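Local coordinates for 3,4-dihydroxybenzoate decarboxylase (Enterobacter cloacae, PDB 5NY5), which probably catalyses the reversible decarboxylation of 3,4-dihydroxybenzoate to catechol as a UbiD-family enzyme dependent on prenylated FMN and a metal ion, at residues 10-15 / 20-25; 37-42 / 71-76; 410-415 / 473-478; 379-384 / 398-403. One frame throughout, in Å; residues are numbered along the deposited sequence.

Interaction 1: 10-15 / 20-25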
loop_
_atom_site.group_PDB
_atom_site.type_symbol
_atom_site.label_atom_id
_atom_site.label_comp_id
_atom_site.label_asym_id
_atom_site.label_seq_id
_atom_site.Cartn_x
_atom_site.Cartn_y
_atom_site.Cartn_z
ATOM N N SER A 10 -41.980 29.698 -26.843
ATOM C CA SER A 10 -42.651 28.472 -27.261
ATOM C C SER A 10 -42.243 27.291 -26.390
ATOM O O SER A 10 -43.004 26.327 -26.258
ATOM C CB SER A 10 -42.366 28.182 -28.736
ATOM O OG SER A 10 -41.059 28.584 -29.101
ATOM N N ALA A 11 -41.058 27.350 -25.780
ATOM C CA ALA A 11 -40.656 26.295 -24.856
ATOM C C ALA A 11 -41.411 26.401 -23.540
ATOM O O ALA A 11 -41.843 25.386 -22.981
ATOM C CB ALA A 11 -39.148 26.351 -24.616
ATOM N N ILE A 12 -41.577 27.622 -23.026
ATOM C CA ILE A 12 -42.363 27.824 -21.813
ATOM C C ILE A 12 -43.789 27.332 -22.019
ATOM O O ILE A 12 -44.407 26.769 -21.106
ATOM C CB ILE A 12 -42.324 29.306 -21.401
ATOM C CG1 ILE A 12 -40.897 29.719 -21.035
ATOM C CG2 ILE A 12 -43.280 29.575 -20.250
ATOM C CD1 ILE A 12 -40.757 31.178 -20.668
ATOM N N ALA A 13 -44.328 27.524 -23.226
ATOM C CA ALA A 13 -45.682 27.070 -23.517
ATOM C C ALA A 13 -45.792 25.556 -23.405
ATOM O O ALA A 13 -46.815 25.033 -22.949
ATOM C CB ALA A 13 -46.102 27.539 -24.909
ATOM N N LEU A 14 -44.747 24.834 -23.816
ATOM C CA LEU A 14 -44.762 23.382 -23.677
ATOM C C LEU A 14 -44.713 22.969 -22.212
ATOM O O LEU A 14 -45.386 22.013 -21.809
ATOM C CB LEU A 14 -43.595 22.763 -24.446
ATOM C CG LEU A 14 -43.423 21.251 -24.288
ATOM C CD1 LEU A 14 -44.686 20.518 -24.703
ATOM C CD2 LEU A 14 -42.236 20.755 -25.088
ATOM N N LEU A 15 -43.930 23.680 -21.400
ATOM C CA LEU A 15 -43.859 23.352 -19.981
ATOM C C LEU A 15 -45.196 23.572 -19.288
ATOM O O LEU A 15 -45.552 22.826 -18.370
ATOM C CB LEU A 15 -42.769 24.177 -19.302
ATOM C CG LEU A 15 -41.340 23.982 -19.808
ATOM C CD1 LEU A 15 -40.364 24.724 -18.916
ATOM C CD2 LEU A 15 -40.991 22.507 -19.880
ATOM N N GLY A 20 -45.947 21.319 -13.055
ATOM C CA GLY A 20 -44.816 21.007 -12.207
ATOM C C GLY A 20 -43.488 21.498 -12.733
ATOM O O GLY A 20 -42.506 21.494 -11.981
ATOM N N HIS A 21 -43.421 21.925 -13.992
ATOM C CA HIS A 21 -42.170 22.340 -14.602
ATOM C C HIS A 21 -42.038 23.842 -14.784
ATOM O O HIS A 21 -40.961 24.304 -15.171
ATOM C CB HIS A 21 -41.991 21.653 -15.963
ATOM C CG HIS A 21 -41.560 20.224 -15.863
ATOM N ND1 HIS A 21 -40.256 19.858 -15.606
ATOM C CD2 HIS A 21 -42.258 19.070 -15.978
ATOM C CE1 HIS A 21 -40.169 18.541 -15.571
ATOM N NE2 HIS A 21 -41.370 18.039 -15.793
ATOM N N TYR A 22 -43.082 24.618 -14.511
ATOM C CA TYR A 22 -43.020 26.060 -14.704
ATOM C C TYR A 22 -44.019 26.740 -13.784
ATOM O O TYR A 22 -45.175 26.316 -13.697
ATOM C CB TYR A 22 -43.305 26.437 -16.161
ATOM C CG TYR A 22 -43.299 27.925 -16.424
ATOM C CD1 TYR A 22 -42.115 28.597 -16.697
ATOM C CD2 TYR A 22 -44.477 28.660 -16.404
ATOM C CE1 TYR A 22 -42.105 29.956 -16.937
ATOM C CE2 TYR A 22 -44.476 30.017 -16.644
ATOM C CZ TYR A 22 -43.288 30.660 -16.911
ATOM O OH TYR A 22 -43.287 32.014 -17.151
ATOM N N ILE A 23 -43.566 27.793 -13.103
ATOM C CA ILE A 23 -44.422 28.634 -12.277
ATOM C C ILE A 23 -44.039 30.087 -12.514
ATOM O O ILE A 23 -42.970 30.396 -13.041
ATOM C CB ILE A 23 -44.319 28.310 -10.769
ATOM C CG1 ILE A 23 -42.936 28.683 -10.237
ATOM C CG2 ILE A 23 -44.632 26.847 -10.499
ATOM C CD1 ILE A 23 -42.828 28.616 -8.733
ATOM N N GLU A 24 -44.936 30.982 -12.116
ATOM C CA GLU A 24 -44.669 32.410 -12.102
ATOM C C GLU A 24 -45.016 32.957 -10.727
ATOM O O GLU A 24 -45.755 32.338 -9.958
ATOM C CB GLU A 24 -45.471 33.160 -13.172
ATOM C CG GLU A 24 -45.143 32.777 -14.596
ATOM C CD GLU A 24 -45.925 33.593 -15.608
ATOM O OE1 GLU A 24 -46.762 34.417 -15.186
ATOM O OE2 GLU A 24 -45.703 33.412 -16.825
ATOM N N THR A 25 -44.475 34.131 -10.424
ATOM C CA THR A 25 -44.815 34.829 -9.195
ATOM C C THR A 25 -44.885 36.322 -9.468
ATOM O O THR A 25 -44.070 36.864 -10.217
ATOM C CB THR A 25 -43.804 34.552 -8.075
ATOM O OG1 THR A 25 -44.125 35.357 -6.934
ATOM C CG2 THR A 25 -42.391 34.868 -8.531
#
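I12 and Y22 form a CH-pi contact. The methyl CG2 of I12 rests over one face of the phenol ring, 3.6 Å from the ring centroid and only 16° off the normal, displaced toward the rim at CE1 and CZ; the distance from CG2 to Y22 CZ is 3.5 Å. With CG2 anti to the backbone N of I12, this methyl faces the ring, while CG1 lies beside the N.

Plain apolar contact continues one helical turn later. L15 CB lies 3.9 Å from Y22 CB, while its two methyls diverge, CD1 toward the carbonyl O of H21 and CD2 to H21 CB at 4.1 Å.

Among polar groups, Y22 OH gives a 2.8 Å hydrogen bond to E24 OE2, which lies in the plane of the ring and accepts on its anti lone pair; E24 OE1 is bonded to N61. H21 ND1 is hydrogen-bonded to R81 NH1.

Helix 8-16 is thus laid against strand 22-25, an outer strand of the four-stranded sheet in the N-terminal part of the chain, with M59 of the adjoining strand meeting both I12 and Y22. The chemistry implies an apolar, dispersion-based contact on a ring whose hydroxyl is tied to E24 of its own strand.

Interaction 2: 37-42 / 71-76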
loop_
_atom_site.group_PDB
_atom_site.type_symbol
_atom_site.label_atom_id
_atom_site.label_comp_id
_atom_site.label_asym_id
_atom_site.label_seq_id
_atom_site.Cartn_x
_atom_site.Cartn_y
_atom_site.Cartn_z
ATOM N N GLY A 37 -31.586 33.584 -3.590
ATOM C CA GLY A 37 -31.914 32.960 -2.319
ATOM C C GLY A 37 -33.270 32.282 -2.335
ATOM O O GLY A 37 -33.466 31.246 -1.697
ATOM N N VAL A 38 -34.224 32.858 -3.067
ATOM C CA VAL A 38 -35.546 32.249 -3.180
ATOM C C VAL A 38 -35.473 30.960 -3.984
ATOM O O VAL A 38 -35.945 29.906 -3.543
ATOM C CB VAL A 38 -36.544 33.241 -3.802
ATOM C CG1 VAL A 38 -37.848 32.543 -4.136
ATOM C CG2 VAL A 38 -36.787 34.400 -2.859
ATOM N N TYR A 39 -34.879 31.021 -5.178
ATOM C CA TYR A 39 -34.849 29.844 -6.035
ATOM C C TYR A 39 -33.940 28.749 -5.494
ATOM O O TYR A 39 -34.040 27.603 -5.944
ATOM C CB TYR A 39 -34.418 30.221 -7.451
ATOM C CG TYR A 39 -34.713 29.136 -8.457
ATOM C CD1 TYR A 39 -35.993 28.615 -8.578
ATOM C CD2 TYR A 39 -33.721 28.630 -9.280
ATOM C CE1 TYR A 39 -36.277 27.623 -9.488
ATOM C CE2 TYR A 39 -33.996 27.637 -10.195
ATOM C CZ TYR A 39 -35.276 27.137 -10.294
ATOM O OH TYR A 39 -35.560 26.145 -11.201
ATOM N N ARG A 40 -33.060 29.070 -4.543
ATOM C CA ARG A 40 -32.263 28.032 -3.900
ATOM C C ARG A 40 -33.152 26.992 -3.231
ATOM O O ARG A 40 -32.850 25.794 -3.260
ATOM C CB ARG A 40 -31.313 28.653 -2.879
ATOM C CG ARG A 40 -30.598 27.637 -2.016
ATOM C CD ARG A 40 -30.791 27.940 -0.552
ATOM N NE ARG A 40 -30.006 27.047 0.291
ATOM C CZ ARG A 40 -29.609 27.347 1.521
ATOM N NH1 ARG A 40 -28.894 26.478 2.221
ATOM N NH2 ARG A 40 -29.920 28.522 2.047
ATOM N N HIS A 41 -34.259 27.433 -2.628
ATOM C CA HIS A 41 -35.193 26.519 -1.988
ATOM C C HIS A 41 -36.109 25.817 -2.977
ATOM O O HIS A 41 -36.638 24.749 -2.657
ATOM C CB HIS A 41 -36.059 27.264 -0.969
ATOM C CG HIS A 41 -35.288 27.862 0.166
ATOM N ND1 HIS A 41 -34.896 27.131 1.265
ATOM C CD2 HIS A 41 -34.850 29.125 0.379
ATOM C CE1 HIS A 41 -34.241 27.916 2.103
ATOM N NE2 HIS A 41 -34.200 29.131 1.588
ATOM N N ILE A 42 -36.307 26.382 -4.163
ATOM C CA ILE A 42 -37.356 25.936 -5.071
ATOM C C ILE A 42 -36.817 25.034 -6.176
ATOM O O ILE A 42 -37.395 23.985 -6.461
ATOM C CB ILE A 42 -38.110 27.157 -5.645
ATOM C CG1 ILE A 42 -38.980 27.781 -4.548
ATOM C CG2 ILE A 42 -38.949 26.760 -6.848
ATOM C CD1 ILE A 42 -39.600 29.098 -4.915
ATOM N N ILE A 71 -37.600 38.081 -14.892
ATOM C CA ILE A 71 -36.361 37.312 -14.856
ATOM C C ILE A 71 -36.690 35.829 -14.780
ATOM O O ILE A 71 -37.562 35.410 -14.010
ATOM C CB ILE A 71 -35.476 37.747 -13.675
ATOM C CG1 ILE A 71 -35.134 39.230 -13.810
ATOM C CG2 ILE A 71 -34.212 36.907 -13.612
ATOM C CD1 ILE A 71 -34.244 39.762 -12.720
ATOM N N LEU A 72 -35.975 35.036 -15.571
ATOM C CA LEU A 72 -36.245 33.616 -15.734
ATOM C C LEU A 72 -35.043 32.799 -15.278
ATOM O O LEU A 72 -33.916 33.060 -15.705
ATOM C CB LEU A 72 -36.560 33.311 -17.192
ATOM C CG LEU A 72 -36.942 31.880 -17.514
ATOM C CD1 LEU A 72 -38.180 31.505 -16.727
ATOM C CD2 LEU A 72 -37.180 31.779 -19.001
ATOM N N VAL A 73 -35.287 31.806 -14.421
ATOM C CA VAL A 73 -34.234 30.936 -13.913
ATOM C C VAL A 73 -34.740 29.502 -13.871
ATOM O O VAL A 73 -35.938 29.247 -13.725
ATOM C CB VAL A 73 -33.745 31.355 -12.507
ATOM C CG1 VAL A 73 -33.089 32.720 -12.543
ATOM C CG2 VAL A 73 -34.894 31.335 -11.519
ATOM N N GLY A 74 -33.806 28.561 -13.995
ATOM C CA GLY A 74 -34.088 27.157 -13.791
ATOM C C GLY A 74 -34.573 26.394 -14.999
ATOM O O GLY A 74 -35.063 25.269 -14.839
HETATM N N MSE A 75 -34.443 26.950 -16.197
HETATM C CA MSE A 75 -35.006 26.329 -17.390
HETATM C C MSE A 75 -34.400 24.953 -17.652
HETATM O O MSE A 75 -35.112 24.016 -17.998
HETATM C CB MSE A 75 -34.811 27.244 -18.602
HETATM C CG MSE A 75 -35.687 26.922 -19.811
HETATM SE SE MSE A 75 -37.623 26.983 -19.494
HETATM C CE MSE A 75 -37.706 28.470 -18.291
ATOM N N HIS A 76 -33.088 24.831 -17.469
ATOM C CA HIS A 76 -32.398 23.563 -17.656
ATOM C C HIS A 76 -32.086 22.863 -16.340
ATOM O O HIS A 76 -31.302 21.910 -16.332
ATOM C CB HIS A 76 -31.102 23.768 -18.445
ATOM C CG HIS A 76 -31.213 24.769 -19.551
ATOM N ND1 HIS A 76 -30.835 26.085 -19.401
ATOM C CD2 HIS A 76 -31.655 24.647 -20.824
ATOM C CE1 HIS A 76 -31.040 26.731 -20.535
ATOM N NE2 HIS A 76 -31.537 25.882 -21.414
#
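Y39 reaches from its helix to the end of strand 70-73, where V73 and G74 receive it. With CG set anti to the backbone N (chi1 -165°), the ring is carried away from the helix and its length passes V73 in the opposite direction to the valine side chain. The methyl CG2 of V73 makes a CH-pi contact over one face of the ring, 3.9 Å from the centroid and 18° off the normal. It is shifted toward CG and CD2, the end nearer the helix, with Y39 CD2 at 3.7 Å.

Farther out, the ring meets backbone instead of side chain, and here the packing is tightest: Y39 CE2 is 3.6 Å from G74 CA, and the phenol oxygen comes closest, Y39 OH 3.1 Å from G74 CA. G74 has positive phi (88°), a conformation that suits glycine, and its bare CA lets the phenol oxygen come close. That oxygen is bonded to the carbonyl O of P56.

The motif is a helix packed on a mixed sheet, helix 34-42 on strands 57-60 and 70-73 in the UbiD N-terminal region, with T319 of the next strand beside V73. M58 and V321 add to the surroundings of the ring.

The remainder of the helix segment is looser toward this strand. R40 and H41, both partly exposed, extend away from it and pack on the loop at P51, R40 NE also bonding to the carbonyl O of K49. The second subunit packs its P483 on H41, and its W486 and A487 on V38 and I42 respectively.

Interaction 3: 410-415 / 473-478; sequences SDDILW and FERAPF
R475 stacks on W415 and forms a salt bridge with D412, a cation-pi and ion-pair arrangement joining helix 410-419 of the C-terminal region to the extended tail after strand 455-462. Its guanidinium lies flat on the indole, the planes 13° apart, with CZ 3.7 Å from the centroid of the six-membered ring.

The edge of the same group serves D412. NH2 and NH1 approach end-on and converge on OD1, NH2 at 3.0 Å with an N-H...O angle of 152° on the syn lone pair, NH1 at 3.3 Å and somewhat out of the carboxylate plane. A weak bond from NH1 to OD2 accompanies them. The bend at chi3 (80°) sets the guanidinium with its face on W415 and its edge toward D412.

Further partners satisfy the polar ends. D412 OD2 accepts from the backbone N of D406, and R475 NH1 donates to the carbonyl O of D404. In the second subunit, T47 O receives R475 NH2 and P291 O receives W415 NE1. The two charges, buried together, probably stabilise each other's ionised state, and the stack leaves the guanidinium edge available for bonding. On the ring side, the nearest approach is R475 NE to W415 CH2, 3.4 Å.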
loop_
_atom_site.group_PDB
_atom_site.type_symbol
_atom_site.label_atom_id
_atom_site.label_comp_id
_atom_site.label_asym_id
_atom_site.label_seq_id
_atom_site.Cartn_x
_atom_site.Cartn_y
_atom_site.Cartn_z
ATOM N N SER A 410 -29.001 7.913 -6.183
ATOM C CA SER A 410 -27.813 7.945 -5.337
ATOM C C SER A 410 -27.898 6.941 -4.196
ATOM O O SER A 410 -26.867 6.417 -3.758
ATOM C CB SER A 410 -27.593 9.349 -4.787
ATOM O OG SER A 410 -27.327 10.259 -5.832
ATOM N N ASP A 411 -29.102 6.669 -3.691
ATOM C CA ASP A 411 -29.261 5.582 -2.731
ATOM C C ASP A 411 -28.801 4.262 -3.334
ATOM O O ASP A 411 -28.065 3.496 -2.703
ATOM C CB ASP A 411 -30.717 5.478 -2.270
ATOM C CG ASP A 411 -31.104 6.563 -1.283
ATOM O OD1 ASP A 411 -30.218 7.315 -0.837
ATOM O OD2 ASP A 411 -32.300 6.654 -0.945
ATOM N N ASP A 412 -29.220 3.989 -4.572
ATOM C CA ASP A 412 -28.861 2.736 -5.221
ATOM C C ASP A 412 -27.367 2.663 -5.516
ATOM O O ASP A 412 -26.796 1.569 -5.554
ATOM C CB ASP A 412 -29.675 2.572 -6.503
ATOM C CG ASP A 412 -30.147 1.151 -6.712
ATOM O OD1 ASP A 412 -30.171 0.381 -5.731
ATOM O OD2 ASP A 412 -30.506 0.805 -7.856
ATOM N N ILE A 413 -26.721 3.811 -5.724
ATOM C CA ILE A 413 -25.279 3.828 -5.940
ATOM C C ILE A 413 -24.544 3.460 -4.657
ATOM O O ILE A 413 -23.600 2.662 -4.672
ATOM C CB ILE A 413 -24.838 5.202 -6.475
ATOM C CG1 ILE A 413 -25.497 5.483 -7.825
ATOM C CG2 ILE A 413 -23.327 5.277 -6.588
ATOM C CD1 ILE A 413 -25.161 6.840 -8.394
ATOM N N LEU A 414 -24.966 4.030 -3.525
ATOM C CA LEU A 414 -24.348 3.677 -2.252
ATOM C C LEU A 414 -24.634 2.229 -1.874
ATOM O O LEU A 414 -23.846 1.615 -1.148
ATOM C CB LEU A 414 -24.822 4.625 -1.153
ATOM C CG LEU A 414 -24.392 6.084 -1.304
ATOM C CD1 LEU A 414 -25.046 6.962 -0.261
ATOM C CD2 LEU A 414 -22.882 6.206 -1.214
ATOM N N TRP A 415 -25.743 1.668 -2.360
ATOM C CA TRP A 415 -26.026 0.258 -2.111
ATOM C C TRP A 415 -24.999 -0.637 -2.794
ATOM O O TRP A 415 -24.473 -1.575 -2.185
ATOM C CB TRP A 415 -27.436 -0.091 -2.583
ATOM C CG TRP A 415 -27.724 -1.560 -2.528
ATOM C CD1 TRP A 415 -28.112 -2.276 -1.435
ATOM C CD2 TRP A 415 -27.642 -2.495 -3.610
ATOM N NE1 TRP A 415 -28.278 -3.596 -1.768
ATOM C CE2 TRP A 415 -27.994 -3.756 -3.098
ATOM C CE3 TRP A 415 -27.305 -2.386 -4.960
ATOM C CZ2 TRP A 415 -28.021 -4.900 -3.890
ATOM C CZ3 TRP A 415 -27.330 -3.524 -5.742
ATOM C CH2 TRP A 415 -27.684 -4.763 -5.205
ATOM N N PHE A 473 -25.353 -12.866 -6.540
ATOM C CA PHE A 473 -25.661 -11.464 -6.295
ATOM C C PHE A 473 -26.938 -11.026 -7.006
ATOM O O PHE A 473 -27.113 -9.844 -7.305
ATOM C CB PHE A 473 -24.489 -10.574 -6.710
ATOM C CG PHE A 473 -23.333 -10.597 -5.749
ATOM C CD1 PHE A 473 -22.449 -11.662 -5.729
ATOM C CD2 PHE A 473 -23.120 -9.542 -4.879
ATOM C CE1 PHE A 473 -21.383 -11.678 -4.856
ATOM C CE2 PHE A 473 -22.055 -9.551 -4.003
ATOM C CZ PHE A 473 -21.187 -10.622 -3.990
ATOM N N GLU A 474 -27.841 -11.963 -7.276
ATOM C CA GLU A 474 -29.113 -11.607 -7.886
ATOM C C GLU A 474 -29.989 -10.878 -6.875
ATOM O O GLU A 474 -30.240 -11.383 -5.777
ATOM C CB GLU A 474 -29.827 -12.857 -8.401
ATOM C CG GLU A 474 -30.689 -12.616 -9.631
ATOM C CD GLU A 474 -32.103 -13.155 -9.487
ATOM O OE1 GLU A 474 -33.051 -12.342 -9.505
ATOM O OE2 GLU A 474 -32.268 -14.386 -9.354
ATOM N N ARG A 475 -30.441 -9.682 -7.237
ATOM C CA ARG A 475 -31.361 -8.955 -6.377
ATOM C C ARG A 475 -32.697 -9.684 -6.306
ATOM O O ARG A 475 -33.103 -10.372 -7.246
ATOM C CB ARG A 475 -31.551 -7.525 -6.883
ATOM C CG ARG A 475 -30.254 -6.741 -6.968
ATOM C CD ARG A 475 -30.472 -5.298 -7.393
ATOM N NE ARG A 475 -30.916 -4.447 -6.293
ATOM C CZ ARG A 475 -30.825 -3.121 -6.292
ATOM N NH1 ARG A 475 -30.298 -2.490 -7.332
ATOM N NH2 ARG A 475 -31.249 -2.423 -5.250
ATOM N N ALA A 476 -33.370 -9.536 -5.167
ATOM C CA ALA A 476 -34.593 -10.275 -4.894
ATOM C C ALA A 476 -35.601 -10.075 -6.026
ATOM O O ALA A 476 -35.918 -8.929 -6.371
ATOM C CB ALA A 476 -35.198 -9.826 -3.564
ATOM N N PRO A 477 -36.114 -11.150 -6.625
ATOM C CA PRO A 477 -36.973 -11.001 -7.805
ATOM C C PRO A 477 -38.446 -10.840 -7.461
ATOM O O PRO A 477 -39.148 -11.822 -7.206
ATOM C CB PRO A 477 -36.717 -12.299 -8.574
ATOM C CG PRO A 477 -36.437 -13.303 -7.496
ATOM C CD PRO A 477 -35.810 -12.562 -6.337
ATOM N N PHE A 478 -38.928 -9.604 -7.462
ATOM C CA PHE A 478 -40.335 -9.349 -7.202
ATOM C C PHE A 478 -41.150 -9.507 -8.477
ATOM O O PHE A 478 -40.701 -9.153 -9.570
ATOM C CB PHE A 478 -40.523 -7.952 -6.615
ATOM C CG PHE A 478 -40.004 -7.814 -5.215
ATOM C CD1 PHE A 478 -38.704 -7.409 -4.980
ATOM C CD2 PHE A 478 -40.817 -8.105 -4.132
ATOM C CE1 PHE A 478 -38.224 -7.287 -3.691
ATOM C CE2 PHE A 478 -40.343 -7.986 -2.840
ATOM C CZ PHE A 478 -39.043 -7.576 -2.620
#

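Interaction 4: 379-384 / 398-403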
loop_
_atom_site.group_PDB
_atom_site.type_symbol
_atom_site.label_atom_id
_atom_site.label_comp_id
_atom_site.label_asym_id
_atom_site.label_seq_id
_atom_site.Cartn_x
_atom_site.Cartn_y
_atom_site.Cartn_z
ATOM N N GLY A 379 -12.731 -7.782 -16.228
ATOM C CA GLY A 379 -11.555 -7.001 -16.508
ATOM C C GLY A 379 -11.792 -5.848 -17.457
ATOM O O GLY A 379 -10.974 -4.924 -17.506
ATOM N N ARG A 380 -12.893 -5.873 -18.206
ATOM C CA ARG A 380 -13.199 -4.765 -19.095
ATOM C C ARG A 380 -13.873 -3.606 -18.376
ATOM O O ARG A 380 -13.915 -2.501 -18.927
ATOM C CB ARG A 380 -14.069 -5.245 -20.258
ATOM C CG ARG A 380 -13.416 -6.353 -21.075
ATOM C CD ARG A 380 -13.934 -6.408 -22.503
ATOM N NE ARG A 380 -13.119 -7.291 -23.333
ATOM C CZ ARG A 380 -13.509 -8.480 -23.780
ATOM N NH1 ARG A 380 -14.718 -8.941 -23.496
ATOM N NH2 ARG A 380 -12.686 -9.207 -24.522
ATOM N N GLN A 381 -14.385 -3.819 -17.160
ATOM C CA GLN A 381 -14.998 -2.714 -16.431
ATOM C C GLN A 381 -13.966 -1.655 -16.073
ATOM O O GLN A 381 -14.248 -0.454 -16.144
ATOM C CB GLN A 381 -15.719 -3.221 -15.178
ATOM C CG GLN A 381 -14.827 -3.781 -14.079
ATOM C CD GLN A 381 -14.599 -5.268 -14.218
ATOM O OE1 GLN A 381 -14.573 -5.806 -15.324
ATOM N NE2 GLN A 381 -14.447 -5.945 -13.091
ATOM N N GLY A 382 -12.758 -2.079 -15.697
ATOM C CA GLY A 382 -11.687 -1.125 -15.490
ATOM C C GLY A 382 -11.235 -0.478 -16.780
ATOM O O GLY A 382 -10.854 0.695 -16.791
ATOM N N GLN A 383 -11.269 -1.226 -17.884
ATOM C CA GLN A 383 -11.000 -0.626 -19.184
ATOM C C GLN A 383 -11.999 0.480 -19.486
ATOM O O GLN A 383 -11.623 1.547 -19.984
ATOM C CB GLN A 383 -11.033 -1.695 -20.275
ATOM C CG GLN A 383 -10.634 -1.189 -21.650
ATOM C CD GLN A 383 -9.190 -0.720 -21.702
ATOM O OE1 GLN A 383 -8.324 -1.262 -21.018
ATOM N NE2 GLN A 383 -8.928 0.296 -22.514
ATOM N N ALA A 384 -13.276 0.252 -19.170
ATOM C CA ALA A 384 -14.288 1.281 -19.388
ATOM C C ALA A 384 -14.008 2.520 -18.550
ATOM O O ALA A 384 -14.216 3.649 -19.009
ATOM C CB ALA A 384 -15.676 0.726 -19.073
ATOM N N ILE A 398 -14.635 7.593 -10.653
ATOM C CA ILE A 398 -15.506 6.741 -11.448
ATOM C C ILE A 398 -16.090 5.678 -10.531
ATOM O O ILE A 398 -15.384 5.120 -9.686
ATOM C CB ILE A 398 -14.750 6.081 -12.621
ATOM C CG1 ILE A 398 -14.163 7.141 -13.551
ATOM C CG2 ILE A 398 -15.661 5.138 -13.385
ATOM C CD1 ILE A 398 -15.196 8.009 -14.207
ATOM N N ILE A 399 -17.379 5.400 -10.694
ATOM C CA ILE A 399 -18.029 4.284 -10.026
ATOM C C ILE A 399 -18.600 3.369 -11.096
ATOM O O ILE A 399 -19.330 3.824 -11.983
ATOM C CB ILE A 399 -19.122 4.757 -9.053
ATOM C CG1 ILE A 399 -18.495 5.584 -7.931
ATOM C CG2 ILE A 399 -19.862 3.570 -8.476
ATOM C CD1 ILE A 399 -19.485 6.173 -6.970
ATOM N N LEU A 400 -18.252 2.088 -11.022
ATOM C CA LEU A 400 -18.734 1.071 -11.943
ATOM C C LEU A 400 -19.820 0.245 -11.267
ATOM O O LEU A 400 -19.610 -0.273 -10.169
ATOM C CB LEU A 400 -17.588 0.160 -12.384
ATOM C CG LEU A 400 -16.340 0.805 -12.988
ATOM C CD1 LEU A 400 -15.168 -0.153 -12.918
ATOM C CD2 LEU A 400 -16.604 1.207 -14.425
ATOM N N VAL A 401 -20.973 0.118 -11.921
ATOM C CA VAL A 401 -22.079 -0.686 -11.419
ATOM C C VAL A 401 -22.628 -1.530 -12.563
ATOM O O VAL A 401 -22.353 -1.281 -13.735
ATOM C CB VAL A 401 -23.200 0.174 -10.798
ATOM C CG1 VAL A 401 -22.680 0.965 -9.619
ATOM C CG2 VAL A 401 -23.782 1.102 -11.840
ATOM N N ASP A 402 -23.424 -2.535 -12.201
ATOM C CA ASP A 402 -24.014 -3.449 -13.167
ATOM C C ASP A 402 -25.347 -2.909 -13.683
ATOM O O ASP A 402 -25.830 -1.855 -13.267
ATOM C CB ASP A 402 -24.192 -4.834 -12.551
ATOM C CG ASP A 402 -22.876 -5.476 -12.176
ATOM O OD1 ASP A 402 -22.089 -5.797 -13.091
ATOM O OD2 ASP A 402 -22.633 -5.665 -10.966
ATOM N N GLU A 403 -25.956 -3.655 -14.606
ATOM C CA GLU A 403 -27.165 -3.191 -15.274
ATOM C C GLU A 403 -28.397 -3.224 -14.379
ATOM O O GLU A 403 -29.420 -2.643 -14.751
ATOM C CB GLU A 403 -27.419 -4.019 -16.536
ATOM C CG GLU A 403 -27.797 -5.475 -16.287
ATOM C CD GLU A 403 -26.596 -6.367 -16.028
ATOM O OE1 GLU A 403 -25.560 -5.858 -15.556
ATOM O OE2 GLU A 403 -26.685 -7.583 -16.304
#
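L400 thrusts its two methyls at the backbone and the first side-chain carbons of Q381. CD2 lies 3.4 Å from the carbonyl O of Q381, and CD1 is equally near that oxygen; CD1 also touches Q381 CG at 3.8 Å. The two side chains cross at about a right angle. The leucine methyls thus meet the peptide oxygen as well as CB and CG, and no polar bond is formed across the contact.

What places these groups comes next. Q381 CG sits between the backbone N and the carbonyl carbon (chi1 68°), and the chain bends again at chi2, so that CB and CG face the leucine while the amide turns off toward the start of the helix. There OE1 accepts from the backbone N of G379 at 2.8 Å, the donor tilted 33° from the carbonyl plane. The other end of the amide, NE2, is held by the carboxylates of E378 and D462.

Farther out, A385 and I460 meet L400, and T464 touches both L400 and Q381. The contact packs helix 380-391 against strand 397-401 in a beta-alpha-beta unit begun by strand 365-370. Strand 397-401 lies in the sheet between 365-370 and 455-462, while I399 and V401 face helix 410-419.

Overall arrangement
Interactions 1 and 2 serve one sheet in the N-terminal region, with L15 CD1 of the first packing 3.6 Å from M75 SE of the second; interaction 1 is partly buried, interaction 2 buried. Both rest on a methyl over a tyrosine face, although the two hydroxyls find different partners, a carboxylate and a backbone carbonyl. Interactions 3 and 4, also buried, lie in the C-terminal part and touch where I413 meets I399; strand 397-401 and helix 410-419 follow each other in the chain. Their chemistry differs: interaction 4 joins neighbouring elements by leucine methyls against a glutamine's backbone and first carbons, whereas interaction 3 ties down a distant tail through charge and stacking. Interactions 1, 2 and 3 adjoin the second subunit, interaction 4 the third.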